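Local coordinates for polyketide biosynthesis 3-hydroxy-3-methylglutaryl-ACP synthase PksG (Bacillus subtilis, PDB 4YXT), which catalyses the aldol condensation of an acetyl group on an acyl carrier protein with a beta-ketothioester polyketide intermediate during synthesis of the antibiotic bacillaene, at residues 1-9 / 175-186; 193-201 / 325-333. The protein carries 1 engineered substitution. All blocks are in the same frame, centred on the assembly; numbering follows the deposited sequence.

Contact 1. Residues 1-9 / 175-186; sequences MVSAGIEAM and VLVGENPEVFQI
The carboxylate of Glu7 turns one face to Gly178, whose CA lies 3.6 Å from Glu7 CD, while Leu176 CD2 approaches OE1. The other oxygen, OE2, uses its anti lone pair to accept the backbone N of Asn180 at 2.8 Å, a nearly straight bond (160° at the hydrogen). With CG beside its own backbone N (chi1 -59°), the extended chain stands out across its own strand and carries the carboxylate to the start of the turn after strand 170-178; OE1 is claimed by a salt bridge with Lys137. The second flat group, the Phe184 ring, is met obliquely by Ile6 CD1, which also rests on Phe184 CB.

Ile6 N donates to Phe184 O at 2.7 Å, and Ile6 O accepts Phe184 N in the carbonyl plane, on a lone pair. The side-chain branches divide the apolar work: CG1 packs on Val175 CG1 at 3.6 Å, CG2 on Val183 CB at 3.8 Å. Gly5, Glu7 and Ala8 serve the other strand: Gly178 N binds Gly5 O, Glu7 N binds Leu176 O at 3.0 Å, and Leu176 N binds Ala8 O.

Two classic beta bulges bend the pairing: Glu7 and Ala8 both face Leu176, and Val183 and Phe184 both face Ile6. Pro181, centre of an inverse gamma turn, lays CB against Gly5 C at 3.4 Å. The chain turns a corner at Glu7: strand 184-195 pairs before it, strand 170-178 on both sides. Ile6 reaches Phe121 of helix 116-130 and Leu306 of helix 301-312, in the buried helical layer of this thiolase-like fold.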
ATOM      1  N   MET A   1     -28.187   4.487   4.605  1.00 55.76           N
ATOM      2  CA  MET A   1     -27.197   3.416   4.323  1.00 58.48           C
ATOM      3  C   MET A   1     -26.684   3.666   2.899  1.00 50.65           C
ATOM      4  O   MET A   1     -27.314   3.301   1.909  1.00 59.17           O
ATOM      5  CB  MET A   1     -27.852   2.043   4.489  1.00 65.94           C
ATOM      6  CG  MET A   1     -28.824   1.955   5.671  1.00 73.48           C
ATOM      7  SD  MET A   1     -30.488   2.649   5.390  1.00 78.46           S
ATOM      8  CE  MET A   1     -31.138   2.667   7.062  1.00 78.32           C
ATOM      9  N   VAL A   2     -25.556   4.352   2.822  1.00 41.26           N
ATOM     10  CA  VAL A   2     -25.039   4.928   1.574  1.00 36.82           C
ATOM     11  C   VAL A   2     -24.643   3.854   0.539  1.00 33.99           C
ATOM     12  O   VAL A   2     -24.236   2.769   0.904  1.00 31.53           O
ATOM     13  CB  VAL A   2     -23.824   5.831   1.890  1.00 34.84           C
ATOM     14  CG1 VAL A   2     -22.657   4.978   2.305  1.00 32.95           C
ATOM     15  CG2 VAL A   2     -23.437   6.693   0.709  1.00 35.48           C
ATOM     16  N   SER A   3     -24.801   4.168  -0.745  1.00 32.21           N
ATOM     17  CA  SER A   3     -24.391   3.255  -1.804  1.00 32.23           C
ATOM     18  C   SER A   3     -22.919   3.516  -2.026  1.00 29.89           C
ATOM     19  O   SER A   3     -22.463   4.649  -1.795  1.00 29.17           O
ATOM     20  CB  SER A   3     -25.164   3.511  -3.098  1.00 33.80           C
ATOM     21  OG  SER A   3     -26.568   3.376  -2.916  1.00 33.63           O
ATOM     22  N   ALA A   4     -22.195   2.484  -2.480  1.00 27.75           N
ATOM     23  CA  ALA A   4     -20.771   2.608  -2.814  1.00 27.97           C
ATOM     24  C   ALA A   4     -20.348   1.760  -4.018  1.00 25.14           C
ATOM     25  O   ALA A   4     -20.839   0.664  -4.248  1.00 23.86           O
ATOM     26  CB  ALA A   4     -19.906   2.306  -1.592  1.00 26.79           C
ATOM     27  N   GLY A   5     -19.452   2.337  -4.797  1.00 24.59           N
ATOM     28  CA  GLY A   5     -18.728   1.616  -5.804  1.00 23.84           C
ATOM     29  C   GLY A   5     -18.335   2.512  -6.931  1.00 21.82           C
ATOM     30  O   GLY A   5     -18.003   3.663  -6.716  1.00 20.67           O
ATOM     31  N   ILE A   6     -18.373   1.973  -8.144  1.00 21.45           N
ATOM     32  CA  ILE A   6     -17.745   2.634  -9.280  1.00 22.55           C
ATOM     33  C   ILE A   6     -18.723   3.626  -9.956  1.00 22.36           C
ATOM     34  O   ILE A   6     -19.763   3.230 -10.441  1.00 23.10           O
ATOM     35  CB  ILE A   6     -17.181   1.596 -10.304  1.00 21.02           C
ATOM     36  CG1 ILE A   6     -16.237   0.606  -9.623  1.00 22.37           C
ATOM     37  CG2 ILE A   6     -16.558   2.275 -11.487  1.00 20.06           C
ATOM     38  CD1 ILE A   6     -15.663  -0.478 -10.537  1.00 22.41           C
ATOM     39  N   GLU A   7     -18.329   4.895 -10.023  1.00 22.69           N
ATOM     40  CA  GLU A   7     -19.018   5.920 -10.813  1.00 24.66           C
ATOM     41  C   GLU A   7     -18.455   5.979 -12.223  1.00 24.21           C
ATOM     42  O   GLU A   7     -19.158   6.239 -13.182  1.00 25.35           O
ATOM     43  CB  GLU A   7     -18.901   7.292 -10.125  1.00 24.73           C
ATOM     44  CG  GLU A   7     -19.499   7.242  -8.732  1.00 27.23           C
ATOM     45  CD  GLU A   7     -19.578   8.597  -8.062  1.00 28.66           C
ATOM     46  OE1 GLU A   7     -18.836   9.515  -8.456  1.00 34.10           O
ATOM     47  OE2 GLU A   7     -20.373   8.746  -7.133  1.00 28.73           O
ATOM     48  N   ALA A   8     -17.176   5.692 -12.378  1.00 23.83           N
ATOM     49  CA  ALA A   8     -16.616   5.801 -13.692  1.00 23.29           C
ATOM     50  C   ALA A   8     -15.303   5.014 -13.679  1.00 23.20           C
ATOM     51  O   ALA A   8     -14.697   4.914 -12.641  1.00 19.45           O
ATOM     52  CB  ALA A   8     -16.398   7.270 -14.022  1.00 22.75           C
ATOM     53  N   MET A   9     -14.918   4.427 -14.810  1.00 24.82           N
ATOM     54  CA  MET A   9     -13.608   3.751 -14.905  1.00 29.79           C
ATOM     55  C   MET A   9     -13.082   3.750 -16.331  1.00 26.32           C
ATOM     56  O   MET A   9     -13.855   3.685 -17.256  1.00 31.02           O
ATOM     57  CB  MET A   9     -13.644   2.316 -14.319  1.00 31.14           C
ATOM     58  CG  MET A   9     -14.200   1.236 -15.220  1.00 33.42           C
ATOM     59  SD  MET A   9     -14.417  -0.348 -14.351  1.00 39.20           S
ATOM     60  CE  MET A   9     -12.724  -0.826 -14.073  1.00 31.93           C
ATOM     61  N   VAL A 175     -10.181   4.004 -11.530  1.00 19.11           N
ATOM     62  CA  VAL A 175     -11.515   3.754 -11.074  1.00 18.86           C
ATOM     63  C   VAL A 175     -11.875   4.869 -10.069  1.00 23.09           C
ATOM     64  O   VAL A 175     -11.219   4.992  -9.039  1.00 21.70           O
ATOM     65  CB  VAL A 175     -11.587   2.394 -10.338  1.00 19.33           C
ATOM     66  CG1 VAL A 175     -12.955   2.162  -9.717  1.00 21.29           C
ATOM     67  CG2 VAL A 175     -11.243   1.174 -11.206  1.00 18.64           C
ATOM     68  N   LEU A 176     -12.943   5.624 -10.365  1.00 22.31           N
ATOM     69  CA  LEU A 176     -13.531   6.616  -9.498  1.00 21.40           C
ATOM     70  C   LEU A 176     -14.629   6.026  -8.661  1.00 20.94           C
ATOM     71  O   LEU A 176     -15.558   5.484  -9.185  1.00 21.57           O
ATOM     72  CB  LEU A 176     -14.156   7.730 -10.341  1.00 21.47           C
ATOM     73  CG  LEU A 176     -14.659   8.964  -9.575  1.00 21.00           C
ATOM     74  CD1 LEU A 176     -13.528   9.849  -9.058  1.00 20.40           C
ATOM     75  CD2 LEU A 176     -15.590   9.754 -10.485  1.00 22.30           C
ATOM     76  N   VAL A 177     -14.520   6.157  -7.346  1.00 20.19           N
ATOM     77  CA  VAL A 177     -15.348   5.470  -6.408  1.00 20.22           C
ATOM     78  C   VAL A 177     -16.093   6.555  -5.633  1.00 23.13           C
ATOM     79  O   VAL A 177     -15.510   7.596  -5.213  1.00 24.03           O
ATOM     80  CB  VAL A 177     -14.504   4.572  -5.470  1.00 20.95           C
ATOM     81  CG1 VAL A 177     -15.358   3.857  -4.452  1.00 20.66           C
ATOM     82  CG2 VAL A 177     -13.674   3.557  -6.269  1.00 20.31           C
ATOM     83  N   GLY A 178     -17.390   6.330  -5.466  1.00 23.58           N
ATOM     84  CA  GLY A 178     -18.261   7.366  -4.943  1.00 24.69           C
ATOM     85  C   GLY A 178     -19.608   6.898  -4.460  1.00 26.34           C
ATOM     86  O   GLY A 178     -19.892   5.690  -4.419  1.00 29.29           O
ATOM     87  N   GLU A 179     -20.445   7.865  -4.094  1.00 26.36           N
ATOM     88  CA  GLU A 179     -21.741   7.551  -3.518  1.00 29.73           C
ATOM     89  C   GLU A 179     -22.845   7.339  -4.555  1.00 28.35           C
ATOM     90  O   GLU A 179     -23.894   6.868  -4.208  1.00 32.20           O
ATOM     91  CB  GLU A 179     -22.114   8.624  -2.484  1.00 32.30           C
ATOM     92  CG  GLU A 179     -21.062   8.806  -1.376  1.00 33.98           C
ATOM     93  CD  GLU A 179     -21.408   9.949  -0.445  1.00 37.03           C
ATOM     94  OE1 GLU A 179     -22.408  10.638  -0.751  1.00 43.21           O
ATOM     95  OE2 GLU A 179     -20.719  10.163   0.583  1.00 34.52           O
ATOM     96  N   ASN A 180     -22.596   7.605  -5.830  1.00 28.66           N
ATOM     97  CA  ASN A 180     -23.578   7.292  -6.894  1.00 33.98           C
ATOM     98  C   ASN A 180     -23.075   6.301  -7.940  1.00 31.25           C
ATOM     99  O   ASN A 180     -22.876   6.667  -9.079  1.00 33.95           O
ATOM    100  CB  ASN A 180     -24.042   8.572  -7.621  1.00 37.66           C
ATOM    101  CG  ASN A 180     -25.148   8.283  -8.623  1.00 45.72           C
ATOM    102  OD1 ASN A 180     -25.955   7.332  -8.434  1.00 49.05           O
ATOM    103  ND2 ASN A 180     -25.191   9.069  -9.714  1.00 49.49           N
ATOM    104  N   PRO A 181     -22.899   5.032  -7.558  1.00 30.88           N
ATOM    105  CA  PRO A 181     -22.154   4.078  -8.372  1.00 30.38           C
ATOM    106  C   PRO A 181     -23.001   3.364  -9.475  1.00 32.82           C
ATOM    107  O   PRO A 181     -23.376   2.177  -9.349  1.00 25.33           O
ATOM    108  CB  PRO A 181     -21.669   3.099  -7.301  1.00 27.94           C
ATOM    109  CG  PRO A 181     -22.836   3.027  -6.377  1.00 26.81           C
ATOM    110  CD  PRO A 181     -23.256   4.445  -6.248  1.00 28.34           C
ATOM    111  N   GLU A 182     -23.242   4.055 -10.584  1.00 34.14           N
ATOM    112  CA  GLU A 182     -24.013   3.436 -11.692  1.00 35.16           C
ATOM    113  C   GLU A 182     -23.249   2.362 -12.425  1.00 31.48           C
ATOM    114  O   GLU A 182     -23.838   1.430 -12.951  1.00 32.91           O
ATOM    115  CB  GLU A 182     -24.438   4.487 -12.717  1.00 37.66           C
ATOM    116  CG  GLU A 182     -25.282   5.604 -12.139  1.00 42.13           C
ATOM    117  CD  GLU A 182     -26.744   5.241 -11.902  1.00 49.09           C
ATOM    118  OE1 GLU A 182     -27.216   4.153 -12.333  1.00 53.03           O
ATOM    119  OE2 GLU A 182     -27.431   6.093 -11.286  1.00 52.92           O
ATOM    120  N   VAL A 183     -21.937   2.509 -12.504  1.00 28.39           N
ATOM    121  CA  VAL A 183     -21.136   1.558 -13.257  1.00 27.15           C
ATOM    122  C   VAL A 183     -21.028   0.202 -12.505  1.00 26.43           C
ATOM    123  O   VAL A 183     -21.202  -0.883 -13.089  1.00 24.53           O
ATOM    124  CB  VAL A 183     -19.754   2.162 -13.609  1.00 27.41           C
ATOM    125  CG1 VAL A 183     -18.899   1.144 -14.330  1.00 26.49           C
ATOM    126  CG2 VAL A 183     -19.886   3.438 -14.441  1.00 27.41           C
ATOM    127  N   PHE A 184     -20.764   0.240 -11.200  1.00 25.82           N
ATOM    128  CA  PHE A 184     -20.678  -1.003 -10.411  1.00 23.96           C
ATOM    129  C   PHE A 184     -20.940  -0.678  -8.931  1.00 26.87           C
ATOM    130  O   PHE A 184     -20.077  -0.119  -8.205  1.00 28.12           O
ATOM    131  CB  PHE A 184     -19.308  -1.691 -10.696  1.00 21.85           C
ATOM    132  CG  PHE A 184     -19.120  -3.019 -10.061  1.00 19.43           C
ATOM    133  CD1 PHE A 184     -19.708  -4.145 -10.591  1.00 20.06           C
ATOM    134  CD2 PHE A 184     -18.272  -3.150  -8.962  1.00 20.72           C
ATOM    135  CE1 PHE A 184     -19.495  -5.408 -10.014  1.00 20.37           C
ATOM    136  CE2 PHE A 184     -18.060  -4.375  -8.351  1.00 20.56           C
ATOM    137  CZ  PHE A 184     -18.672  -5.523  -8.894  1.00 21.25           C
ATOM    138  N   GLN A 185     -22.171  -0.981  -8.497  1.00 24.78           N
ATOM    139  CA  GLN A 185     -22.515  -0.838  -7.130  1.00 25.14           C
ATOM    140  C   GLN A 185     -22.195  -2.118  -6.377  1.00 24.12           C
ATOM    141  O   GLN A 185     -22.698  -3.188  -6.694  1.00 22.08           O
ATOM    142  CB  GLN A 185     -23.999  -0.522  -6.967  1.00 27.52           C
ATOM    143  CG  GLN A 185     -24.266  -0.092  -5.556  1.00 30.95           C
ATOM    144  CD  GLN A 185     -25.705   0.323  -5.338  1.00 36.35           C
ATOM    145  OE1 GLN A 185     -26.452   0.519  -6.285  1.00 40.50           O
ATOM    146  NE2 GLN A 185     -26.098   0.453  -4.076  1.00 39.02           N
ATOM    147  N   ILE A 186     -21.348  -2.025  -5.373  1.00 22.79           N
ATOM    148  CA  ILE A 186     -20.965  -3.231  -4.670  1.00 22.82           C
ATOM    149  C   ILE A 186     -22.123  -3.702  -3.780  1.00 24.22           C
ATOM    150  O   ILE A 186     -22.890  -2.911  -3.284  1.00 20.26           O
ATOM    151  CB  ILE A 186     -19.688  -2.997  -3.832  1.00 25.36           C
ATOM    152  CG1 ILE A 186     -19.894  -1.854  -2.834  1.00 27.41           C
ATOM    153  CG2 ILE A 186     -18.519  -2.649  -4.728  1.00 24.55           C
ATOM    154  CD1 ILE A 186     -20.214  -2.327  -1.423  1.00 29.52           C
TER

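Contact 2. Residues 193-201 / 325-333; sequences YYGYEVMDT and SYGSGCCSE
The carbonyl oxygen of Tyr194 is gripped twice by Ser332: OG donates to it at 3.0 Å, tilted 34° from the carbonyl plane, and the backbone N adds a weak bond. Ser332 OG, between its own backbone N and carbonyl carbon (chi1 64°), is turned back to the neighbouring strand. Tyr194 N answers with a bond to Ser332 O.

Further on, Cys330 SG stands over one face of the Tyr196 ring, 3.7 Å from the ring centroid and offset toward the rim, a Cys sulfur-aromatic contact. Cys330 CB is pressed to 3.5 Å from Val198 CG2. Strands 319-327 and 331-339 form a beta hairpin in the mixed sheet of the thiolase-like fold; its turn carries a cis peptide between Gly329 and Cys330, and Val198 N binds Gly329 O at 2.9 Å.

Asp200 and Tyr326 come from opposite directions, carboxylate and ring 77° apart; the hydroxyl hydrogen-bonds OD2 at the ring edge, at a doubtfully short distance. Asp200 OD1 takes a weak bond from Gly329 N. Ser219 also hydrogen-bonds Tyr326 OH, and the Tyr326 side chain lies about 4 Å from that of His250, probably a proton donor/acceptor. Ser328 OG and Thr201 OG1 share a hydrogen bond, either being a possible donor; the Ser328 side chain is about 5 Å from that of Cys114, the probable acyl-thioester nucleophile. At the dimer interface, Arg106 of the second subunit forms a salt bridge with Glu333 OE1, and Lys89 of the second subunit one with Glu197 OE2.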
ATOM      1  N   TYR A 193     -12.620 -13.200   1.121  1.00 23.66           N
ATOM      2  CA  TYR A 193     -11.180 -12.969   0.912  1.00 18.84           C
ATOM      3  C   TYR A 193     -10.404 -14.101   1.558  1.00 18.24           C
ATOM      4  O   TYR A 193     -10.845 -14.700   2.538  1.00 17.62           O
ATOM      5  CB  TYR A 193     -10.746 -11.588   1.472  1.00 19.76           C
ATOM      6  CG  TYR A 193     -11.528 -11.043   2.690  1.00 19.10           C
ATOM      7  CD1 TYR A 193     -12.412  -9.973   2.552  1.00 19.53           C
ATOM      8  CD2 TYR A 193     -11.376 -11.583   3.987  1.00 20.70           C
ATOM      9  CE1 TYR A 193     -13.134  -9.461   3.639  1.00 20.78           C
ATOM     10  CE2 TYR A 193     -12.091 -11.056   5.080  1.00 19.52           C
ATOM     11  CZ  TYR A 193     -12.956  -9.965   4.904  1.00 21.25           C
ATOM     12  OH  TYR A 193     -13.716  -9.418   5.985  1.00 22.49           O
ATOM     13  N   TYR A 194      -9.221 -14.403   1.016  1.00 17.68           N
ATOM     14  CA  TYR A 194      -8.501 -15.551   1.430  1.00 19.66           C
ATOM     15  C   TYR A 194      -7.024 -15.376   1.021  1.00 18.88           C
ATOM     16  O   TYR A 194      -6.730 -14.920  -0.087  1.00 19.31           O
ATOM     17  CB  TYR A 194      -9.162 -16.794   0.790  1.00 24.58           C
ATOM     18  CG  TYR A 194      -8.463 -18.131   1.032  1.00 26.87           C
ATOM     19  CD1 TYR A 194      -8.648 -18.852   2.212  1.00 28.32           C
ATOM     20  CD2 TYR A 194      -7.655 -18.671   0.043  1.00 30.07           C
ATOM     21  CE1 TYR A 194      -8.007 -20.066   2.409  1.00 31.26           C
ATOM     22  CE2 TYR A 194      -7.032 -19.876   0.221  1.00 34.47           C
ATOM     23  CZ  TYR A 194      -7.191 -20.564   1.403  1.00 35.50           C
ATOM     24  OH  TYR A 194      -6.492 -21.758   1.505  1.00 42.53           O
ATOM     25  N   GLY A 195      -6.123 -15.644   1.935  1.00 18.38           N
ATOM     26  CA  GLY A 195      -4.659 -15.571   1.641  1.00 18.83           C
ATOM     27  C   GLY A 195      -3.793 -16.355   2.600  1.00 20.05           C
ATOM     28  O   GLY A 195      -4.238 -16.796   3.692  1.00 20.81           O
ATOM     29  N   TYR A 196      -2.554 -16.556   2.158  1.00 21.70           N
ATOM     30  CA  TYR A 196      -1.539 -17.373   2.838  1.00 22.35           C
ATOM     31  C   TYR A 196      -0.242 -17.162   2.060  1.00 20.52           C
ATOM     32  O   TYR A 196      -0.288 -16.800   0.880  1.00 21.47           O
ATOM     33  CB  TYR A 196      -1.936 -18.852   2.804  1.00 23.70           C
ATOM     34  CG  TYR A 196      -2.222 -19.390   1.421  1.00 24.73           C
ATOM     35  CD1 TYR A 196      -3.482 -19.252   0.836  1.00 25.61           C
ATOM     36  CD2 TYR A 196      -1.259 -20.102   0.715  1.00 25.32           C
ATOM     37  CE1 TYR A 196      -3.745 -19.755  -0.420  1.00 26.49           C
ATOM     38  CE2 TYR A 196      -1.526 -20.615  -0.537  1.00 25.35           C
ATOM     39  CZ  TYR A 196      -2.751 -20.424  -1.119  1.00 29.30           C
ATOM     40  OH  TYR A 196      -3.018 -20.975  -2.384  1.00 33.02           O
ATOM     41  N   GLU A 197       0.889 -17.411   2.694  1.00 19.24           N
ATOM     42  CA  GLU A 197       2.170 -17.235   2.031  1.00 22.35           C
ATOM     43  C   GLU A 197       2.501 -18.381   1.107  1.00 22.76           C
ATOM     44  O   GLU A 197       2.541 -19.488   1.528  1.00 30.56           O
ATOM     45  CB  GLU A 197       3.287 -17.058   3.027  1.00 21.30           C
ATOM     46  CG  GLU A 197       4.515 -16.454   2.417  1.00 22.42           C
ATOM     47  CD  GLU A 197       5.446 -17.495   1.811  1.00 25.04           C
ATOM     48  OE1 GLU A 197       5.496 -18.617   2.356  1.00 28.31           O
ATOM     49  OE2 GLU A 197       6.116 -17.171   0.780  1.00 23.47           O
ATOM     50  N   VAL A 198       2.730 -18.088  -0.154  1.00 23.96           N
ATOM     51  CA  VAL A 198       3.215 -19.074  -1.135  1.00 26.44           C
ATOM     52  C   VAL A 198       4.180 -18.373  -2.064  1.00 26.66           C
ATOM     53  O   VAL A 198       4.009 -17.201  -2.358  1.00 25.24           O
ATOM     54  CB  VAL A 198       2.094 -19.619  -2.049  1.00 29.60           C
ATOM     55  CG1 VAL A 198       1.419 -20.772  -1.400  1.00 35.74           C
ATOM     56  CG2 VAL A 198       1.081 -18.554  -2.423  1.00 26.40           C
ATOM     57  N   MET A 199       5.203 -19.071  -2.518  1.00 30.71           N
ATOM     58  CA  MET A 199       6.217 -18.437  -3.345  1.00 32.09           C
ATOM     59  C   MET A 199       5.969 -18.730  -4.804  1.00 32.53           C
ATOM     60  O   MET A 199       6.830 -19.270  -5.457  1.00 34.41           O
ATOM     61  CB  MET A 199       7.605 -18.965  -2.991  1.00 37.22           C
ATOM     62  CG  MET A 199       8.240 -18.315  -1.775  1.00 41.90           C
ATOM     63  SD  MET A 199       8.548 -16.522  -1.821  1.00 40.91           S
ATOM     64  CE  MET A 199       9.728 -16.394  -3.158  1.00 43.16           C
ATOM     65  N   ASP A 200       4.833 -18.337  -5.341  1.00 34.39           N
ATOM     66  CA  ASP A 200       4.516 -18.708  -6.720  1.00 35.55           C
ATOM     67  C   ASP A 200       5.134 -17.762  -7.734  1.00 39.93           C
ATOM     68  O   ASP A 200       5.695 -18.201  -8.745  1.00 39.35           O
ATOM     69  CB  ASP A 200       3.010 -18.926  -6.944  1.00 35.62           C
ATOM     70  CG  ASP A 200       2.138 -17.764  -6.448  1.00 36.14           C
ATOM     71  OD1 ASP A 200       2.554 -17.028  -5.545  1.00 35.89           O
ATOM     72  OD2 ASP A 200       1.041 -17.587  -6.989  1.00 31.21           O
ATOM     73  N   THR A 201       5.042 -16.467  -7.480  1.00 40.14           N
ATOM     74  CA  THR A 201       5.711 -15.510  -8.316  1.00 39.11           C
ATOM     75  C   THR A 201       6.004 -14.249  -7.489  1.00 37.20           C
ATOM     76  O   THR A 201       5.251 -13.898  -6.572  1.00 31.44           O
ATOM     77  CB  THR A 201       4.885 -15.121  -9.566  1.00 43.52           C
ATOM     78  OG1 THR A 201       3.992 -14.078  -9.218  1.00 50.69           O
ATOM     79  CG2 THR A 201       4.075 -16.280 -10.181  1.00 40.69           C
ATOM     80  N   SER A 325     -10.526 -11.889  -7.704  1.00 18.41           N
ATOM     81  CA  SER A 325      -9.170 -11.321  -7.733  1.00 17.00           C
ATOM     82  C   SER A 325      -8.120 -12.255  -7.142  1.00 16.97           C
ATOM     83  O   SER A 325      -8.345 -12.933  -6.110  1.00 16.88           O
ATOM     84  CB  SER A 325      -9.206 -10.005  -6.914  1.00 18.26           C
ATOM     85  OG  SER A 325      -7.936  -9.489  -6.581  1.00 18.77           O
ATOM     86  N   TYR A 326      -6.940 -12.266  -7.769  1.00 18.92           N
ATOM     87  CA  TYR A 326      -5.837 -13.067  -7.288  1.00 20.06           C
ATOM     88  C   TYR A 326      -4.568 -12.288  -7.421  1.00 19.41           C
ATOM     89  O   TYR A 326      -4.295 -11.711  -8.440  1.00 20.18           O
ATOM     90  CB  TYR A 326      -5.656 -14.346  -8.105  1.00 19.01           C
ATOM     91  CG  TYR A 326      -4.454 -15.170  -7.607  1.00 18.84           C
ATOM     92  CD1 TYR A 326      -3.243 -15.159  -8.266  1.00 18.26           C
ATOM     93  CD2 TYR A 326      -4.557 -15.950  -6.437  1.00 19.52           C
ATOM     94  CE1 TYR A 326      -2.159 -15.894  -7.783  1.00 19.02           C
ATOM     95  CE2 TYR A 326      -3.476 -16.671  -5.954  1.00 19.65           C
ATOM     96  CZ  TYR A 326      -2.283 -16.638  -6.637  1.00 19.39           C
ATOM     97  OH  TYR A 326      -1.229 -17.321  -6.107  1.00 19.52           O
ATOM     98  N   GLY A 327      -3.744 -12.363  -6.417  1.00 20.01           N
ATOM     99  CA  GLY A 327      -2.386 -11.960  -6.591  1.00 20.03           C
ATOM    100  C   GLY A 327      -1.486 -12.993  -5.990  1.00 20.34           C
ATOM    101  O   GLY A 327      -1.805 -13.592  -4.963  1.00 20.75           O
ATOM    102  N   SER A 328      -0.332 -13.164  -6.621  1.00 19.84           N
ATOM    103  CA  SER A 328       0.711 -13.995  -6.122  1.00 20.15           C
ATOM    104  C   SER A 328       1.153 -13.633  -4.771  1.00 17.90           C
ATOM    105  O   SER A 328       1.216 -12.460  -4.454  1.00 17.76           O
ATOM    106  CB  SER A 328       1.945 -13.853  -7.026  1.00 23.29           C
ATOM    107  OG  SER A 328       1.694 -14.509  -8.221  1.00 26.05           O
ATOM    108  N   GLY A 329       1.557 -14.625  -3.986  1.00 17.11           N
ATOM    109  CA  GLY A 329       2.268 -14.297  -2.769  1.00 18.86           C
ATOM    110  C   GLY A 329       1.787 -14.842  -1.444  1.00 22.01           C
ATOM    111  O   GLY A 329       2.651 -15.200  -0.637  1.00 24.06           O
ATOM    112  N   CYS A 330       0.461 -14.904  -1.164  1.00 19.03           N
ATOM    113  CA  CYS A 330      -0.623 -14.620  -2.086  1.00 19.56           C
ATOM    114  C   CYS A 330      -1.838 -14.100  -1.299  1.00 18.79           C
ATOM    115  O   CYS A 330      -1.911 -14.294  -0.097  1.00 18.18           O
ATOM    116  CB  CYS A 330      -1.077 -15.874  -2.803  1.00 22.10           C
ATOM    117  SG  CYS A 330      -2.360 -16.867  -1.943  1.00 24.96           S
ATOM    118  N   CYS A 331      -2.730 -13.400  -1.971  1.00 17.96           N
ATOM    119  CA  CYS A 331      -4.039 -12.996  -1.391  1.00 19.59           C
ATOM    120  C   CYS A 331      -5.071 -12.995  -2.512  1.00 19.60           C
ATOM    121  O   CYS A 331      -4.695 -12.844  -3.700  1.00 23.07           O
ATOM    122  CB  CYS A 331      -4.005 -11.594  -0.665  1.00 18.27           C
ATOM    123  SG  CYS A 331      -5.434 -11.352   0.453  1.00 20.20           S
ATOM    124  N   SER A 332      -6.347 -13.137  -2.144  1.00 18.52           N
ATOM    125  CA  SER A 332      -7.397 -13.218  -3.122  1.00 18.89           C
ATOM    126  C   SER A 332      -8.755 -12.804  -2.543  1.00 19.93           C
ATOM    127  O   SER A 332      -8.918 -12.703  -1.336  1.00 20.36           O
ATOM    128  CB  SER A 332      -7.474 -14.635  -3.728  1.00 19.02           C
ATOM    129  OG  SER A 332      -7.811 -15.646  -2.797  1.00 19.89           O
ATOM    130  N   GLU A 333      -9.716 -12.524  -3.422  1.00 19.39           N
ATOM    131  CA  GLU A 333     -11.022 -12.081  -3.000  1.00 19.18           C
ATOM    132  C   GLU A 333     -12.080 -12.285  -4.102  1.00 20.42           C
ATOM    133  O   GLU A 333     -11.819 -12.012  -5.266  1.00 20.86           O
ATOM    134  CB  GLU A 333     -11.028 -10.611  -2.590  1.00 18.92           C
ATOM    135  CG  GLU A 333     -12.368 -10.117  -1.939  1.00 19.68           C
ATOM    136  CD  GLU A 333     -12.229  -8.783  -1.134  1.00 22.15           C
ATOM    137  OE1 GLU A 333     -13.253  -8.174  -0.741  1.00 24.81           O
ATOM    138  OE2 GLU A 333     -11.094  -8.310  -0.859  1.00 23.29           O
TER

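From the N terminus, the first strand waits for residues far along the chain: contact 1 closes a loop of 165 residues when strand 170-178 and the start of strand 184-195 flank strand 5-12. Contact 2 then opens, spans 123 residues rich in helix, and closes on the hairpin 325-333. The two loops are in series, neither nested nor crossed. Strand 184-195 joins them, pairing with strand 5-12 near its beginning and with strand 331-339 near its end, so strands 5-12 and 184-195 join the N-terminal half of the thiolase-like fold to the C-terminal half. The contacts' centres are 26 Å apart; the second alone meets the partner subunit and approaches the predicted active site.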